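Methyl transferase from Methanosarcina acetivorans (Methanosarcina acetivorans, PDB 6MRO) probably acts as an S-adenosylmethionine-dependent methyltransferase, and binds S-adenosylhomocysteine and two calcium ions in this crystal. Local coordinates at residues A[58-63]-A[82-87]; A[86-91]-A[118-123]; A[140-145]-A[186-191]. The protein carries 1 engineered substitution. One frame throughout, in Å; residues are numbered along the deposited sequence.

Contact 1: residues A[58-63]-A[82-87]; sequences TGIDLA and NFIVGN. With SAH (S-adenosyl-L-homocysteine), chain B.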
loop_
_atom_site.group_PDB
_atom_site.type_symbol
_atom_site.label_atom_id
_atom_site.label_comp_id
_atom_site.label_asym_id
_atom_site.label_seq_id
_atom_site.Cartn_x
_atom_site.Cartn_y
_atom_site.Cartn_z
ATOM N N THR A 58 -3.969 9.173 -6.470
ATOM C CA THR A 58 -4.584 9.580 -5.213
ATOM C C THR A 58 -3.929 8.804 -4.083
ATOM O O THR A 58 -3.700 7.600 -4.203
ATOM C CB THR A 58 -6.097 9.306 -5.233
ATOM O OG1 THR A 58 -6.711 10.103 -6.255
ATOM C CG2 THR A 58 -6.714 9.679 -3.886
ATOM N N GLY A 59 -3.608 9.498 -2.992
ATOM C CA GLY A 59 -3.112 8.822 -1.809
ATOM C C GLY A 59 -3.985 9.125 -0.611
ATOM O O GLY A 59 -4.354 10.282 -0.401
ATOM N N ILE A 60 -4.328 8.111 0.179
ATOM C CA ILE A 60 -5.207 8.271 1.330
ATOM C C ILE A 60 -4.500 7.753 2.578
ATOM O O ILE A 60 -3.829 6.713 2.549
ATOM C CB ILE A 60 -6.557 7.558 1.101
ATOM C CG1 ILE A 60 -7.448 7.686 2.332
ATOM C CG2 ILE A 60 -6.344 6.092 0.662
ATOM C CD1 ILE A 60 -8.862 7.283 2.077
ATOM N N ASP A 61 -4.615 8.504 3.673
ATOM C CA ASP A 61 -4.001 8.081 4.925
ATOM C C ASP A 61 -4.766 8.719 6.073
ATOM O O ASP A 61 -5.305 9.818 5.934
ATOM C CB ASP A 61 -2.518 8.471 4.981
ATOM C CG ASP A 61 -1.732 7.666 6.017
ATOM O OD1 ASP A 61 -1.904 7.906 7.234
ATOM O OD2 ASP A 61 -0.927 6.797 5.611
ATOM N N LEU A 62 -4.790 8.017 7.208
ATOM C CA LEU A 62 -5.470 8.520 8.403
ATOM C C LEU A 62 -4.748 9.713 9.026
ATOM O O LEU A 62 -5.387 10.570 9.643
ATOM C CB LEU A 62 -5.588 7.401 9.436
ATOM C CG LEU A 62 -6.759 6.431 9.343
ATOM C CD1 LEU A 62 -6.593 5.358 10.423
ATOM C CD2 LEU A 62 -8.079 7.182 9.514
ATOM N N ALA A 63 -3.436 9.796 8.873
ATOM C CA ALA A 63 -2.624 10.756 9.618
ATOM C C ALA A 63 -2.538 12.067 8.851
ATOM O O ALA A 63 -1.944 12.114 7.773
ATOM C CB ALA A 63 -1.231 10.180 9.850
ATOM N N ASN A 82 -3.210 13.752 -5.678
ATOM C CA ASN A 82 -4.404 14.025 -4.871
ATOM C C ASN A 82 -4.247 13.316 -3.523
ATOM O O ASN A 82 -4.627 12.157 -3.359
ATOM C CB ASN A 82 -5.644 13.569 -5.635
ATOM C CG ASN A 82 -6.941 13.800 -4.884
ATOM O OD1 ASN A 82 -7.135 14.822 -4.236
ATOM N ND2 ASN A 82 -7.852 12.837 -4.991
ATOM N N PHE A 83 -3.668 14.014 -2.542
ATOM C CA PHE A 83 -3.455 13.455 -1.207
ATOM C C PHE A 83 -4.622 13.837 -0.305
ATOM O O PHE A 83 -4.968 15.023 -0.195
ATOM C CB PHE A 83 -2.146 13.968 -0.597
ATOM C CG PHE A 83 -0.915 13.258 -1.094
ATOM C CD1 PHE A 83 -0.740 11.900 -0.878
ATOM C CD2 PHE A 83 0.076 13.960 -1.768
ATOM C CE1 PHE A 83 0.398 11.251 -1.332
ATOM C CE2 PHE A 83 1.210 13.326 -2.217
ATOM C CZ PHE A 83 1.373 11.964 -2.002
ATOM N N ILE A 84 -5.238 12.849 0.336
ATOM C CA ILE A 84 -6.407 13.120 1.164
ATOM C C ILE A 84 -6.305 12.362 2.477
ATOM O O ILE A 84 -5.797 11.236 2.533
ATOM C CB ILE A 84 -7.736 12.791 0.437
ATOM C CG1 ILE A 84 -7.879 11.303 0.134
ATOM C CG2 ILE A 84 -7.871 13.600 -0.849
ATOM C CD1 ILE A 84 -9.180 10.981 -0.585
ATOM N N VAL A 85 -6.771 13.009 3.542
ATOM C CA VAL A 85 -6.907 12.370 4.842
ATOM C C VAL A 85 -8.185 11.551 4.825
ATOM O O VAL A 85 -9.252 12.066 4.467
ATOM C CB VAL A 85 -6.942 13.418 5.967
ATOM C CG1 VAL A 85 -7.163 12.731 7.305
ATOM C CG2 VAL A 85 -5.650 14.243 5.989
ATOM N N GLY A 86 -8.094 10.294 5.223
ATOM C CA GLY A 86 -9.265 9.439 5.155
ATOM C C GLY A 86 -8.974 8.042 5.651
ATOM O O GLY A 86 -7.819 7.649 5.860
ATOM N N ASN A 87 -10.057 7.292 5.822
ATOM C CA ASN A 87 -10.035 5.934 6.350
ATOM C C ASN A 87 -10.347 4.962 5.222
ATOM O O ASN A 87 -11.413 5.048 4.613
ATOM C CB ASN A 87 -11.062 5.790 7.470
ATOM C CG ASN A 87 -10.864 4.546 8.283
ATOM O OD1 ASN A 87 -10.404 3.510 7.782
ATOM N ND2 ASN A 87 -11.221 4.629 9.559
HETATM N N SAH B . 2.652 3.384 2.672
HETATM C CA SAH B . 3.511 4.247 3.504
HETATM C CB SAH B . 3.109 4.147 4.970
HETATM C CG SAH B . 3.031 2.711 5.490
HETATM S SD SAH B . 2.743 2.600 7.271
HETATM C C SAH B . 4.983 3.896 3.355
HETATM O O SAH B . 5.333 2.893 2.715
HETATM O OXT SAH B . 5.841 4.615 3.890
HETATM C "C5'" SAH B . 0.949 2.300 7.194
HETATM C "C4'" SAH B . 0.140 3.576 6.950
HETATM O "O4'" SAH B . -1.242 3.245 6.918
HETATM C "C3'" SAH B . 0.317 4.671 8.001
HETATM O "O3'" SAH B . 0.695 5.860 7.325
HETATM C "C2'" SAH B . -1.051 4.762 8.663
HETATM O "O2'" SAH B . -1.414 6.062 9.106
HETATM C "C1'" SAH B . -1.973 4.267 7.562
HETATM N N9 SAH B . -3.245 3.688 8.009
HETATM C C8 SAH B . -3.459 2.761 9.006
HETATM N N7 SAH B . -4.772 2.471 9.038
HETATM C C5 SAH B . -5.391 3.182 8.064
HETATM C C6 SAH B . -6.719 3.277 7.656
HETATM N N6 SAH B . -7.666 2.575 8.263
HETATM N N1 SAH B . -7.040 4.110 6.617
HETATM C C2 SAH B . -6.061 4.844 5.974
HETATM N N3 SAH B . -4.748 4.766 6.383
HETATM C C4 SAH B . -4.432 3.933 7.404
#
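Gly59 and Asp61 bond alternately to Asn82, Ile84 and Gly86, pairing two parallel strands. Ile84 N reaches Gly59 O at 2.8 Å. At the far end Gly86 N meets Asp61 O at 2.9 Å, where the chain leaves the strand. One side-chain bond runs beside this series: Asn82 ND2 donates to Thr58 OG1 at 3.2 Å, the hydroxyl lying nearly in the amide plane.

Packing is carried by Ile60, whose CB faces Ile84 CG1 at 4.1 Å. The longer Ile60 branch, with CG1 anti to the backbone N (178°), lies along the Gly86 peptide, CG1 3.5 Å from Gly86 O, and CD1 sits so close to Gly86 CA that a CB there would clash. Gly59 is similarly constrained, since any CB would strike the Phe83 ring.

The ligand is gripped where both strands end. The two Asp61 oxygens take one ribose hydroxyl each, OD1 accepting from SAH O2' at 2.7 Å and OD2 from O3'; this acidic residue ending the second strand is a hallmark of Rossmann-like methyltransferases. OD1 also closes an Asx turn with Ala63 N, using its anti lone pair, which steadies the carboxylate. Leu62 CD1 lies over the adenine face, 3.4 Å from SAH C5, and Asn87 OD1 accepts from SAH N6 at 2.9 Å.

Helix 64-76 connects the two strands in a beta-alpha-beta unit, and Phe83 and Val85 pack on it; strand 35-39 adjoins 56-61, and 82-85 is the sheet's outermost strand on this side.

Contact 2: residues A[86-91]-A[118-123]; sequences GNVLEM and LLFTRH. With SAH (S-adenosyl-L-homocysteine), chain B.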
loop_
_atom_site.group_PDB
_atom_site.type_symbol
_atom_site.label_atom_id
_atom_site.label_comp_id
_atom_site.label_asym_id
_atom_site.label_seq_id
_atom_site.Cartn_x
_atom_site.Cartn_y
_atom_site.Cartn_z
ATOM N N GLY A 86 -8.094 10.294 5.223
ATOM C CA GLY A 86 -9.265 9.439 5.155
ATOM C C GLY A 86 -8.974 8.042 5.651
ATOM O O GLY A 86 -7.819 7.649 5.860
ATOM N N ASN A 87 -10.057 7.292 5.822
ATOM C CA ASN A 87 -10.035 5.934 6.350
ATOM C C ASN A 87 -10.347 4.962 5.222
ATOM O O ASN A 87 -11.413 5.048 4.613
ATOM C CB ASN A 87 -11.062 5.790 7.470
ATOM C CG ASN A 87 -10.864 4.546 8.283
ATOM O OD1 ASN A 87 -10.404 3.510 7.782
ATOM N ND2 ASN A 87 -11.221 4.629 9.559
ATOM N N VAL A 88 -9.431 4.029 4.962
ATOM C CA VAL A 88 -9.627 3.059 3.889
ATOM C C VAL A 88 -10.847 2.190 4.169
ATOM O O VAL A 88 -11.533 1.750 3.242
ATOM C CB VAL A 88 -8.343 2.226 3.703
ATOM C CG1 VAL A 88 -8.611 0.950 2.892
ATOM C CG2 VAL A 88 -7.278 3.085 3.020
ATOM N N LEU A 89 -11.161 1.962 5.446
ATOM C CA LEU A 89 -12.343 1.201 5.828
ATOM C C LEU A 89 -13.635 1.984 5.638
ATOM O O LEU A 89 -14.716 1.430 5.881
ATOM C CB LEU A 89 -12.222 0.742 7.283
ATOM C CG LEU A 89 -10.991 -0.097 7.638
ATOM C CD1 LEU A 89 -11.022 -0.498 9.108
ATOM C CD2 LEU A 89 -10.893 -1.329 6.749
ATOM N N GLU A 90 -13.547 3.250 5.211
ATOM C CA GLU A 90 -14.712 4.086 4.947
ATOM C C GLU A 90 -14.639 4.756 3.577
ATOM O O GLU A 90 -15.383 5.711 3.325
ATOM C CB GLU A 90 -14.861 5.163 6.025
ATOM C CG GLU A 90 -15.184 4.645 7.409
ATOM C CD GLU A 90 -14.866 5.668 8.479
ATOM O OE1 GLU A 90 -14.488 6.805 8.119
ATOM O OE2 GLU A 90 -14.995 5.338 9.679
ATOM N N MET A 91 -13.761 4.299 2.686
ATOM C CA MET A 91 -13.540 5.078 1.475
ATOM C C MET A 91 -14.633 4.896 0.434
ATOM O O MET A 91 -14.547 5.505 -0.636
ATOM C CB MET A 91 -12.172 4.761 0.861
ATOM C CG MET A 91 -11.969 3.346 0.383
ATOM S SD MET A 91 -10.303 3.205 -0.261
ATOM C CE MET A 91 -10.201 1.437 -0.539
ATOM N N LEU A 118 -11.808 -8.516 6.560
ATOM C CA LEU A 118 -12.825 -8.760 5.536
ATOM C C LEU A 118 -13.343 -7.447 4.968
ATOM O O LEU A 118 -13.420 -7.272 3.746
ATOM C CB LEU A 118 -13.981 -9.594 6.101
ATOM C CG LEU A 118 -15.340 -9.472 5.383
ATOM C CD1 LEU A 118 -15.275 -9.963 3.935
ATOM C CD2 LEU A 118 -16.457 -10.208 6.139
ATOM N N LEU A 119 -13.699 -6.510 5.853
ATOM C CA LEU A 119 -14.122 -5.180 5.423
ATOM C C LEU A 119 -13.062 -4.521 4.548
ATOM O O LEU A 119 -13.380 -3.901 3.525
ATOM C CB LEU A 119 -14.415 -4.315 6.650
ATOM C CG LEU A 119 -14.987 -2.919 6.427
ATOM C CD1 LEU A 119 -16.322 -3.044 5.725
ATOM C CD2 LEU A 119 -15.127 -2.163 7.746
ATOM N N PHE A 120 -11.793 -4.645 4.938
ATOM C CA PHE A 120 -10.706 -4.073 4.150
ATOM C C PHE A 120 -10.718 -4.618 2.725
ATOM O O PHE A 120 -10.729 -3.852 1.755
ATOM C CB PHE A 120 -9.380 -4.363 4.849
ATOM C CG PHE A 120 -8.163 -3.931 4.080
ATOM C CD1 PHE A 120 -7.452 -4.848 3.327
ATOM C CD2 PHE A 120 -7.716 -2.615 4.135
ATOM C CE1 PHE A 120 -6.314 -4.466 2.633
ATOM C CE2 PHE A 120 -6.575 -2.227 3.438
ATOM C CZ PHE A 120 -5.875 -3.163 2.689
ATOM N N THR A 121 -10.740 -5.946 2.579
ATOM C CA THR A 121 -10.742 -6.535 1.242
ATOM C C THR A 121 -11.937 -6.048 0.427
ATOM O O THR A 121 -11.805 -5.769 -0.770
ATOM C CB THR A 121 -10.749 -8.067 1.317
ATOM O OG1 THR A 121 -11.935 -8.529 1.987
ATOM C CG2 THR A 121 -9.536 -8.581 2.049
ATOM N N ARG A 122 -13.096 -5.929 1.050
ATOM C CA ARG A 122 -14.280 -5.509 0.309
ATOM C C ARG A 122 -14.191 -4.087 -0.200
ATOM O O ARG A 122 -14.619 -3.804 -1.264
ATOM C CB ARG A 122 -15.594 -5.764 1.071
ATOM C CG ARG A 122 -16.854 -5.271 0.329
ATOM C CD ARG A 122 -17.814 -6.362 -0.222
ATOM N NE ARG A 122 -18.799 -5.922 -1.251
ATOM C CZ ARG A 122 -20.118 -5.778 -1.070
ATOM N NH1 ARG A 122 -20.675 -6.038 0.096
ATOM N NH2 ARG A 122 -20.886 -5.361 -2.053
ATOM N N HIS A 123 -13.623 -3.200 0.593
ATOM C CA HIS A 123 -13.508 -1.814 0.154
ATOM C C HIS A 123 -12.488 -1.669 -0.961
ATOM O O HIS A 123 -12.720 -0.933 -1.928
ATOM C CB HIS A 123 -13.144 -0.917 1.339
ATOM C CG HIS A 123 -14.338 -0.379 2.054
ATOM N ND1 HIS A 123 -14.950 -1.052 3.089
ATOM C CD2 HIS A 123 -15.075 0.737 1.842
ATOM C CE1 HIS A 123 -15.996 -0.360 3.503
ATOM N NE2 HIS A 123 -16.094 0.729 2.763
HETATM N N SAH B . 2.652 3.384 2.672
HETATM C CA SAH B . 3.511 4.247 3.504
HETATM C CB SAH B . 3.109 4.147 4.970
HETATM C CG SAH B . 3.031 2.711 5.490
HETATM S SD SAH B . 2.743 2.600 7.271
HETATM C C SAH B . 4.983 3.896 3.355
HETATM O O SAH B . 5.333 2.893 2.715
HETATM O OXT SAH B . 5.841 4.615 3.890
HETATM C "C5'" SAH B . 0.949 2.300 7.194
HETATM C "C4'" SAH B . 0.140 3.576 6.950
HETATM O "O4'" SAH B . -1.242 3.245 6.918
HETATM C "C3'" SAH B . 0.317 4.671 8.001
HETATM O "O3'" SAH B . 0.695 5.860 7.325
HETATM C "C2'" SAH B . -1.051 4.762 8.663
HETATM O "O2'" SAH B . -1.414 6.062 9.106
HETATM C "C1'" SAH B . -1.973 4.267 7.562
HETATM N N9 SAH B . -3.245 3.688 8.009
HETATM C C8 SAH B . -3.459 2.761 9.006
HETATM N N7 SAH B . -4.772 2.471 9.038
HETATM C C5 SAH B . -5.391 3.182 8.064
HETATM C C6 SAH B . -6.719 3.277 7.656
HETATM N N6 SAH B . -7.666 2.575 8.263
HETATM N N1 SAH B . -7.040 4.110 6.617
HETATM C C2 SAH B . -6.061 4.844 5.974
HETATM N N3 SAH B . -4.748 4.766 6.383
HETATM C C4 SAH B . -4.432 3.933 7.404
#
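The short 3-10 turn at 88-91, which follows the adenine-binding end of strand 82-85, packs through Val88, Leu89 and Met91 on helix 114-127. Leu89 supplies the closest approach: its carbonyl O sits over one face of the His123 imidazole, offset toward the rim and 3.2 Å from CE1. His123 ND1 donates to Leu119 O, one turn earlier and in the ring plane, at 3.3 Å, which holds the ring's rotation, and NE2 is hydrogen-bonded to Asp92 OD1. Partners at both nitrogens, with a carbonyl oxygen over the face, would be consistent with a protonated ring.

In this Rossmann-like fold the turn also reads the adenine edge. Val88 N gives a nearly straight bond (174°) to SAH N1 at 2.9 Å, and Val88 CG2 lies against SAH C2. Asn87 OD1 closes an Asx turn with Leu89 N at 2.9 Å, tying the amide to the backbone of the turn.

The remaining contacts are apolar. Val88 turns its two methyls to different partners: CG1, opposite the backbone N (chi1 164°), goes to Phe120 CE2 at 3.8 Å, while CG2 stays on the ligand. Leu89 CD2 comes in at the edge of the Phe120 ring, 3.9 Å from Phe120 CB, and Leu89 CB meets Leu119 CD2. The extended chain of Met91 brings CE to 3.7 Å from His123 O; Met91 also packs on Leu37 and Val127.

Contact 3: residues A[140-145]-A[186-191]; sequences SDKEPG and QAYLLS. With CA (calcium ion), chain C; CA (calcium ion), chain D.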
loop_
_atom_site.group_PDB
_atom_site.type_symbol
_atom_site.label_atom_id
_atom_site.label_comp_id
_atom_site.label_asym_id
_atom_site.label_seq_id
_atom_site.Cartn_x
_atom_site.Cartn_y
_atom_site.Cartn_z
ATOM N N SER A 140 7.250 -11.019 5.267
ATOM C CA SER A 140 6.925 -12.411 5.000
ATOM C C SER A 140 7.025 -13.254 6.266
ATOM O O SER A 140 7.880 -13.029 7.134
ATOM C CB SER A 140 7.834 -12.997 3.912
ATOM O OG SER A 140 9.206 -12.862 4.231
ATOM N N ASP A 141 6.142 -14.242 6.350
ATOM C CA ASP A 141 6.051 -15.166 7.473
ATOM C C ASP A 141 6.232 -16.577 6.929
ATOM O O ASP A 141 5.330 -17.125 6.280
ATOM C CB ASP A 141 4.708 -15.012 8.182
ATOM C CG ASP A 141 4.510 -15.998 9.311
ATOM O OD1 ASP A 141 5.400 -16.833 9.586
ATOM O OD2 ASP A 141 3.433 -15.928 9.944
ATOM N N LYS A 142 7.394 -17.157 7.190
ATOM C CA LYS A 142 7.644 -18.547 6.849
ATOM C C LYS A 142 7.869 -19.397 8.091
ATOM O O LYS A 142 8.358 -20.526 7.978
ATOM C CB LYS A 142 8.840 -18.650 5.902
ATOM C CG LYS A 142 8.684 -17.804 4.632
ATOM C CD LYS A 142 10.041 -17.474 4.029
ATOM C CE LYS A 142 9.912 -16.920 2.620
ATOM N NZ LYS A 142 11.262 -16.710 2.013
ATOM N N GLU A 143 7.518 -18.884 9.289
ATOM C CA GLU A 143 7.780 -19.679 10.482
ATOM C C GLU A 143 6.503 -20.327 10.985
ATOM O O GLU A 143 5.462 -19.659 11.057
ATOM C CB GLU A 143 8.399 -18.823 11.581
ATOM C CG GLU A 143 9.817 -18.391 11.258
ATOM C CD GLU A 143 10.852 -19.072 12.134
ATOM O OE1 GLU A 143 12.026 -19.139 11.706
ATOM O OE2 GLU A 143 10.491 -19.544 13.236
ATOM N N PRO A 144 6.551 -21.609 11.349
ATOM C CA PRO A 144 5.334 -22.291 11.813
ATOM C C PRO A 144 4.855 -21.720 13.138
ATOM O O PRO A 144 5.655 -21.341 13.998
ATOM C CB PRO A 144 5.778 -23.753 11.954
ATOM C CG PRO A 144 7.272 -23.698 12.087
ATOM C CD PRO A 144 7.723 -22.508 11.297
ATOM N N GLY A 145 3.535 -21.652 13.292
ATOM C CA GLY A 145 2.936 -21.028 14.451
ATOM C C GLY A 145 2.830 -19.523 14.280
ATOM O O GLY A 145 3.347 -18.932 13.331
ATOM N N GLN A 186 12.907 -9.375 4.829
ATOM C CA GLN A 186 12.276 -10.295 3.886
ATOM C C GLN A 186 10.787 -9.996 3.785
ATOM O O GLN A 186 10.103 -9.788 4.789
ATOM C CB GLN A 186 12.479 -11.750 4.315
ATOM C CG GLN A 186 13.883 -12.277 4.060
ATOM C CD GLN A 186 13.983 -13.747 4.347
ATOM O OE1 GLN A 186 13.113 -14.318 5.010
ATOM N NE2 GLN A 186 15.049 -14.383 3.854
ATOM N N ALA A 187 10.280 -9.995 2.561
ATOM C CA ALA A 187 8.947 -9.474 2.310
ATOM C C ALA A 187 8.274 -10.297 1.218
ATOM O O ALA A 187 8.918 -11.074 0.501
ATOM C CB ALA A 187 9.005 -7.990 1.920
ATOM N N TYR A 188 6.954 -10.124 1.116
ATOM C CA TYR A 188 6.141 -10.669 0.037
ATOM C C TYR A 188 5.541 -9.541 -0.788
ATOM O O TYR A 188 5.106 -8.522 -0.240
ATOM C CB TYR A 188 4.997 -11.534 0.570
ATOM C CG TYR A 188 5.399 -12.935 0.932
ATOM C CD1 TYR A 188 6.306 -13.639 0.156
ATOM C CD2 TYR A 188 4.865 -13.562 2.061
ATOM C CE1 TYR A 188 6.672 -14.930 0.483
ATOM C CE2 TYR A 188 5.224 -14.851 2.396
ATOM C CZ TYR A 188 6.135 -15.530 1.603
ATOM O OH TYR A 188 6.505 -16.815 1.940
ATOM N N LEU A 189 5.489 -9.736 -2.105
ATOM C CA LEU A 189 4.751 -8.847 -2.996
ATOM C C LEU A 189 3.636 -9.650 -3.651
ATOM O O LEU A 189 3.900 -10.616 -4.380
ATOM C CB LEU A 189 5.656 -8.228 -4.056
ATOM C CG LEU A 189 4.911 -7.290 -5.016
ATOM C CD1 LEU A 189 4.572 -5.976 -4.322
ATOM C CD2 LEU A 189 5.725 -7.060 -6.282
ATOM N N LEU A 190 2.401 -9.266 -3.363
ATOM C CA LEU A 190 1.233 -9.856 -3.985
ATOM C C LEU A 190 0.841 -9.039 -5.207
ATOM O O LEU A 190 0.713 -7.807 -5.130
ATOM C CB LEU A 190 0.076 -9.914 -2.987
ATOM C CG LEU A 190 -1.328 -10.050 -3.582
ATOM C CD1 LEU A 190 -1.528 -11.461 -4.141
ATOM C CD2 LEU A 190 -2.350 -9.739 -2.491
ATOM N N SER A 191 0.637 -9.726 -6.324
ATOM C CA SER A 191 -0.020 -9.163 -7.494
ATOM C C SER A 191 -1.368 -9.854 -7.628
ATOM O O SER A 191 -1.429 -11.086 -7.739
ATOM C CB SER A 191 0.818 -9.356 -8.755
ATOM O OG SER A 191 0.089 -8.977 -9.917
HETATM CA CA CA C . 3.882 -17.810 11.500
HETATM CA CA CA D . 1.427 -14.772 10.402
HETATM O O HOH W 1 10.222 -13.175 1.648
HETATM O O HOH W 2 10.663 -14.038 6.429
HETATM O O HOH W 3 5.028 -18.140 3.746
HETATM O O HOH W 4 2.837 -19.082 9.844
HETATM O O HOH W 5 2.730 -13.855 12.163
HETATM O O HOH W 6 -0.194 -12.938 10.679
#
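Ser140 OG is gripped by two waters that link it to strand 186-191. It donates to water 1 at 2.8 Å; water 1 in turn donates to Ala187 O at 2.7 Å. Ser140 OG also accepts from water 2 at 2.9 Å, which donates to Gln186 OE1 and Ser140 O as well. Here the loop leaves strand 132-139, which in this Rossmann-like sheet runs antiparallel to 184-193; Ser140 N still bonds across to Gln186 O at 3.1 Å.

Below the serine lies the Tyr188 ring. Ser140 CB sits over its centre, 3.6 Å from the centroid and 15° off the normal, a CH-pi contact. Tyr188 OH shares water 3, which lies in the ring plane, with Asp141 O. Lys142 crosses by the hydroxyl with its CE and carries NZ on to a salt bridge with Asp173. Replacing Tyr188 by alanine would probably open a gap under Ser140 CB and leave water 3 without its hydroxyl partner.

Asp141 turns from the strand to the metals: with CG opposite the backbone N (chi1 177°), the carboxylate reaches both calcium ions, and OD1 accepts from Glu143 N in an Asx turn. The calcium ion of chain C takes both Asp141 carboxylate oxygens and the carbonyls of Glu143 and Gly145, with Glu146, Glu148 and a water completing its shell. Asp141 OD2 bridges the pair, 2.5 Å from that ion and 2.4 Å from the calcium ion of chain D.

In the fold
Contacts 1 and 2 are adjoining parts of the SAH pocket. They share Gly86 and Asn87, their centres are 12 Å apart, and Ile60 CG2 touches Val88 CG2 at 3.9 Å; the first holds the ribose and one face of the base, the second the adenine edge, and helix 114-127 backs that edge. Contact 3 stands apart. Its centre is about 27 Å from that of contact 1, across the middle of the chain, and its nearest atoms are about 8 Å from contact 2. The side chain of Ala187 is still about 12 Å from SAH. Contacts 1 and 3 reach the same sheet, one holding the adenosyl ligand, the other supplying ligands to the calcium pair.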